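Local coordinates for nucleoporin NUP116 (Candida glabrata, PDB 3NF5), which is a nucleoporin of the GLFG family, probably a structural constituent of the nuclear pore complex, represented here by its C-terminal domain, at residues D23-L28 with Q34-L39; V70-M75 with A97-Y102. All blocks are in the same frame, centred on the assembly; numbering follows the deposited sequence.

Contact 1: D23-L28 with Q34-L39; sequences DTLATL and QKVENL
The short helix 22-27 and the residue after it lie across from the irregular chain that leads from helix 30-33 to strand 40-43, the backbones closest at the CA atoms of Leu25 and Val36, 8.2 Å apart. Val36 meets two leucines. Its CG1 rests 3.6 Å from CD2 of Leu25, the two side chains meeting at about a right angle, while its CG2 lies between CD1 of Leu28, at 3.7 Å, and that same CD2 of Leu25, at 3.9 Å. A chi1 of 174° places CG1 of Val36 anti to the backbone N and CG2 anti to the carbonyl carbon, so that the two methyls fork toward the helix. Here a helix packs on the loop that feeds the edge of the six-stranded sheet: Leu25 also touches Ile18 of edge strand 16-19, while Val36 is backbone-bonded to Val55. Leu39, just before strand 40-43, joins more loosely, its CD1 4.5 Å from CD1 of Leu25, and it too touches Ile18. Within 23-28, Thr24 O accepts two bonds, one from Thr27 N at 3.0 Å and one from Thr27 OG1. The backbone on either side of Val36 holds a glycerol, through Glu37 N and, weakly, Lys35 O.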
loop_
_atom_site.group_PDB
_atom_site.type_symbol
_atom_site.label_atom_id
_atom_site.label_comp_id
_atom_site.label_asym_id
_atom_site.label_seq_id
_atom_site.Cartn_x
_atom_site.Cartn_y
_atom_site.Cartn_z
ATOM N N ASP A 23 -8.025 8.156 -15.366
ATOM C CA ASP A 23 -8.436 8.569 -16.715
ATOM C C ASP A 23 -7.672 7.759 -17.785
ATOM O O ASP A 23 -8.270 7.295 -18.764
ATOM C CB ASP A 23 -8.211 10.075 -16.907
ATOM C CG ASP A 23 -8.850 10.612 -18.220
ATOM O OD1 ASP A 23 -10.100 10.447 -18.415
ATOM O OD2 ASP A 23 -8.101 11.184 -19.069
ATOM N N THR A 24 -6.371 7.563 -17.601
ATOM C CA THR A 24 -5.613 6.722 -18.531
ATOM C C THR A 24 -6.110 5.271 -18.573
ATOM O O THR A 24 -6.355 4.734 -19.673
ATOM C CB THR A 24 -4.134 6.722 -18.196
ATOM O OG1 THR A 24 -3.655 8.044 -18.389
ATOM C CG2 THR A 24 -3.380 5.771 -19.082
ATOM N N LEU A 25 -6.335 4.693 -17.382
ATOM C CA LEU A 25 -6.759 3.297 -17.231
ATOM C C LEU A 25 -8.166 3.056 -17.812
ATOM O O LEU A 25 -8.431 2.020 -18.418
ATOM C CB LEU A 25 -6.702 2.878 -15.768
ATOM C CG LEU A 25 -5.341 2.788 -15.023
ATOM C CD1 LEU A 25 -5.627 2.628 -13.540
ATOM C CD2 LEU A 25 -4.516 1.588 -15.473
ATOM N N ALA A 26 -9.036 4.053 -17.679
ATOM C CA ALA A 26 -10.389 4.014 -18.269
ATOM C C ALA A 26 -10.334 3.973 -19.773
ATOM O O ALA A 26 -11.232 3.443 -20.354
ATOM C CB ALA A 26 -11.282 5.276 -17.790
ATOM N N THR A 27 -9.302 4.525 -20.407
ATOM C CA THR A 27 -9.239 4.547 -21.869
ATOM C C THR A 27 -8.699 3.282 -22.491
ATOM O O THR A 27 -8.823 3.097 -23.713
ATOM C CB THR A 27 -8.351 5.678 -22.375
ATOM O OG1 THR A 27 -6.960 5.418 -22.029
ATOM C CG2 THR A 27 -8.833 6.989 -21.781
ATOM N N LEU A 28 -8.103 2.418 -21.680
ATOM C CA LEU A 28 -7.459 1.207 -22.192
ATOM C C LEU A 28 -8.462 0.231 -22.819
ATOM O O LEU A 28 -9.534 -0.016 -22.278
ATOM C CB LEU A 28 -6.680 0.511 -21.094
ATOM C CG LEU A 28 -5.478 1.306 -20.586
ATOM C CD1 LEU A 28 -4.815 0.446 -19.472
ATOM C CD2 LEU A 28 -4.476 1.672 -21.705
ATOM N N GLN A 34 -5.964 -5.791 -19.304
ATOM C CA GLN A 34 -5.566 -7.085 -18.794
ATOM C C GLN A 34 -4.079 -7.145 -18.454
ATOM O O GLN A 34 -3.665 -8.110 -17.898
ATOM C CB GLN A 34 -5.917 -8.253 -19.776
ATOM C CG GLN A 34 -7.331 -8.569 -19.778
ATOM C CD GLN A 34 -7.886 -9.396 -20.986
ATOM O OE1 GLN A 34 -9.070 -9.670 -20.998
ATOM N NE2 GLN A 34 -7.083 -9.699 -21.990
ATOM N N LYS A 35 -3.297 -6.124 -18.789
ATOM C CA LYS A 35 -1.832 -6.188 -18.615
ATOM C C LYS A 35 -1.232 -4.786 -18.315
ATOM O O LYS A 35 -0.283 -4.321 -18.932
ATOM C CB LYS A 35 -1.158 -6.895 -19.793
ATOM C CG LYS A 35 -1.443 -6.279 -21.190
ATOM C CD LYS A 35 -0.394 -6.749 -22.222
ATOM C CE LYS A 35 0.521 -5.581 -22.676
ATOM N NZ LYS A 35 1.048 -4.759 -21.518
ATOM N N VAL A 36 -1.790 -4.132 -17.303
ATOM C CA VAL A 36 -1.346 -2.824 -16.957
ATOM C C VAL A 36 0.025 -2.954 -16.273
ATOM O O VAL A 36 0.171 -3.679 -15.306
ATOM C CB VAL A 36 -2.353 -2.102 -16.037
ATOM C CG1 VAL A 36 -1.726 -0.758 -15.580
ATOM C CG2 VAL A 36 -3.685 -1.958 -16.828
ATOM N N GLU A 37 1.029 -2.310 -16.839
ATOM C CA GLU A 37 2.362 -2.276 -16.239
ATOM C C GLU A 37 2.646 -1.107 -15.296
ATOM O O GLU A 37 2.024 -0.057 -15.375
ATOM C CB GLU A 37 3.425 -2.285 -17.359
ATOM N N ASN A 38 3.586 -1.331 -14.402
ATOM C CA ASN A 38 4.043 -0.347 -13.410
ATOM C C ASN A 38 2.880 0.331 -12.683
ATOM O O ASN A 38 2.941 1.567 -12.471
ATOM C CB ASN A 38 4.937 0.737 -14.049
ATOM C CG ASN A 38 6.187 0.131 -14.682
ATOM O OD1 ASN A 38 6.563 -0.991 -14.362
ATOM N ND2 ASN A 38 6.810 0.858 -15.582
ATOM N N LEU A 39 1.823 -0.433 -12.390
ATOM C CA LEU A 39 0.726 0.103 -11.541
ATOM C C LEU A 39 1.248 0.449 -10.096
ATOM O O LEU A 39 1.911 -0.360 -9.413
ATOM C CB LEU A 39 -0.500 -0.829 -11.476
ATOM C CG LEU A 39 -1.719 -0.508 -10.583
ATOM C CD1 LEU A 39 -2.359 0.679 -11.224
ATOM C CD2 LEU A 39 -2.755 -1.603 -10.452
#

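Contact 2: V70-M75 with A97-Y102; sequences VVFQPM and ARISCY
Phe72 carries this contact, reaching from strand 70-73 toward strand 97-101, two strands that belong to different sheets. Just before it, Val71 bonds through its backbone to Leu78 of the hairpin partner strand 76-79. At Phe72, CG lies anti to the carbonyl carbon (chi1 -68°) and the ring extends to the other sheet. Its CE1 meets CG2 of Ile99 at 4.3 Å, the methyl coming to the ring edge near its plane; Ser100 O is also 4.3 Å from CE1, in an oblique position. Val77 touches the same side chain, and the backbone N of Phe72 bonds to Tyr16 OH. After Gln73 the strand ends, and beyond Pro74 the turn is tied across by a water: it accepts from Met75 N at 2.9 Å and can donate to Tyr102 O at 2.7 Å. Met75 is selenomethionine. Such a two-stranded hairpin laid on one face of a six-stranded antiparallel sheet, with an aromatic side chain between the layers, is the beta-on-beta packing of this Nup98-type C-terminal domain.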
loop_
_atom_site.group_PDB
_atom_site.type_symbol
_atom_site.label_atom_id
_atom_site.label_comp_id
_atom_site.label_asym_id
_atom_site.label_seq_id
_atom_site.Cartn_x
_atom_site.Cartn_y
_atom_site.Cartn_z
ATOM N N VAL A 70 -7.330 -1.200 -1.882
ATOM C CA VAL A 70 -5.993 -0.916 -1.383
ATOM C C VAL A 70 -6.141 0.217 -0.384
ATOM O O VAL A 70 -6.581 1.321 -0.759
ATOM C CB VAL A 70 -4.996 -0.486 -2.488
ATOM C CG1 VAL A 70 -3.615 -0.238 -1.850
ATOM C CG2 VAL A 70 -4.890 -1.547 -3.610
ATOM N N VAL A 71 -5.775 -0.073 0.855
ATOM C CA VAL A 71 -5.903 0.857 2.017
ATOM C C VAL A 71 -4.571 0.879 2.789
ATOM O O VAL A 71 -3.989 -0.147 3.079
ATOM C CB VAL A 71 -7.102 0.442 2.951
ATOM C CG1 VAL A 71 -7.123 1.251 4.289
ATOM C CG2 VAL A 71 -8.465 0.588 2.244
ATOM N N PHE A 72 -4.051 2.059 3.033
ATOM C CA PHE A 72 -2.871 2.273 3.898
ATOM C C PHE A 72 -3.339 3.142 5.059
ATOM O O PHE A 72 -3.989 4.144 4.840
ATOM C CB PHE A 72 -1.801 3.008 3.116
ATOM C CG PHE A 72 -1.205 2.195 2.032
ATOM C CD1 PHE A 72 -0.235 1.255 2.328
ATOM C CD2 PHE A 72 -1.674 2.316 0.714
ATOM C CE1 PHE A 72 0.306 0.493 1.314
ATOM C CE2 PHE A 72 -1.120 1.551 -0.289
ATOM C CZ PHE A 72 -0.179 0.654 0.008
ATOM N N GLN A 73 -3.110 2.676 6.281
ATOM C CA GLN A 73 -3.400 3.369 7.535
ATOM C C GLN A 73 -2.092 3.455 8.309
ATOM O O GLN A 73 -1.096 2.890 7.871
ATOM C CB GLN A 73 -4.348 2.489 8.340
ATOM C CG GLN A 73 -5.717 2.269 7.757
ATOM C CD GLN A 73 -6.596 1.588 8.793
ATOM O OE1 GLN A 73 -6.397 0.410 9.142
ATOM N NE2 GLN A 73 -7.525 2.352 9.349
ATOM N N PRO A 74 -2.102 4.088 9.492
ATOM C CA PRO A 74 -0.902 4.020 10.339
ATOM C C PRO A 74 -0.398 2.620 10.615
ATOM O O PRO A 74 -1.110 1.810 11.237
ATOM C CB PRO A 74 -1.370 4.708 11.667
ATOM C CG PRO A 74 -2.509 5.628 11.242
ATOM C CD PRO A 74 -3.203 4.887 10.121
HETATM N N MSE A 75 0.842 2.317 10.155
HETATM C CA MSE A 75 1.482 0.996 10.336
HETATM C C MSE A 75 0.588 -0.180 9.939
HETATM O O MSE A 75 0.546 -1.227 10.607
HETATM C CB MSE A 75 1.996 0.837 11.756
HETATM C CG MSE A 75 2.791 1.984 12.152
HETATM SE SE MSE A 75 3.830 1.642 13.800
HETATM C CE MSE A 75 3.975 3.437 14.204
ATOM N N ALA A 97 4.670 -7.725 -6.069
ATOM C CA ALA A 97 4.534 -6.304 -5.704
ATOM C C ALA A 97 5.595 -5.933 -4.663
ATOM O O ALA A 97 6.127 -6.794 -3.991
ATOM C CB ALA A 97 3.106 -5.981 -5.202
ATOM N N ARG A 98 5.925 -4.662 -4.588
ATOM C CA ARG A 98 6.821 -4.144 -3.579
ATOM C C ARG A 98 5.929 -3.182 -2.841
ATOM O O ARG A 98 5.251 -2.261 -3.469
ATOM C CB ARG A 98 8.007 -3.413 -4.186
ATOM C CG ARG A 98 8.859 -2.655 -3.195
ATOM C CD ARG A 98 10.169 -2.078 -3.789
ATOM N NE ARG A 98 11.138 -3.108 -4.200
ATOM C CZ ARG A 98 11.482 -3.392 -5.450
ATOM N NH1 ARG A 98 10.954 -2.744 -6.507
ATOM N NH2 ARG A 98 12.364 -4.361 -5.646
ATOM N N ILE A 99 5.953 -3.374 -1.526
ATOM C CA ILE A 99 5.167 -2.531 -0.592
ATOM C C ILE A 99 6.071 -1.687 0.320
ATOM O O ILE A 99 7.072 -2.179 0.861
ATOM C CB ILE A 99 4.219 -3.434 0.191
ATOM C CG1 ILE A 99 3.293 -4.181 -0.816
ATOM C CG2 ILE A 99 3.385 -2.546 1.237
ATOM C CD1 ILE A 99 2.337 -5.176 -0.284
ATOM N N SER A 100 5.776 -0.396 0.429
ATOM C CA SER A 100 6.504 0.488 1.336
ATOM C C SER A 100 5.490 1.038 2.385
ATOM O O SER A 100 4.425 1.462 2.015
ATOM C CB SER A 100 7.153 1.660 0.580
ATOM O OG SER A 100 8.021 1.230 -0.491
ATOM N N CYS A 101 5.845 0.958 3.659
ATOM C CA CYS A 101 5.042 1.490 4.807
ATOM C C CYS A 101 5.872 2.568 5.545
ATOM O O CYS A 101 7.076 2.383 5.812
ATOM C CB CYS A 101 4.715 0.373 5.740
ATOM S SG CYS A 101 3.695 -0.915 5.072
ATOM N N TYR A 102 5.249 3.727 5.793
ATOM C CA TYR A 102 5.972 4.903 6.286
ATOM C C TYR A 102 5.720 5.048 7.777
ATOM O O TYR A 102 4.701 4.620 8.259
ATOM C CB TYR A 102 5.461 6.162 5.544
ATOM C CG TYR A 102 5.490 6.079 4.038
ATOM C CD1 TYR A 102 6.544 5.473 3.365
ATOM C CD2 TYR A 102 4.523 6.715 3.291
ATOM C CE1 TYR A 102 6.588 5.466 1.974
ATOM C CE2 TYR A 102 4.542 6.743 1.889
ATOM C CZ TYR A 102 5.551 6.095 1.241
ATOM O OH TYR A 102 5.551 6.135 -0.123
HETATM O O HOH W 1 2.230 3.566 7.988
#

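How the contacts relate
Contact 1 and contact 2 follow one another along the chain, the first closing before the second opens, and both belong to the same Nup98-type C-terminal domain. Their centres are 21 Å apart and their nearest atoms about 7 Å, so they do not touch. The large antiparallel sheet joins them: residues 34-39 lead into strand 40-43, which neighbours strand 47-51, which in turn flanks strand 97-101 of contact 2. Contact 2 lies near the middle of the domain, its centre about 3 Å from that of the chain, whereas the centre of contact 1 is about 18 Å away. The glycerol at contact 1 is about 4 Å from the side chain of Leu28.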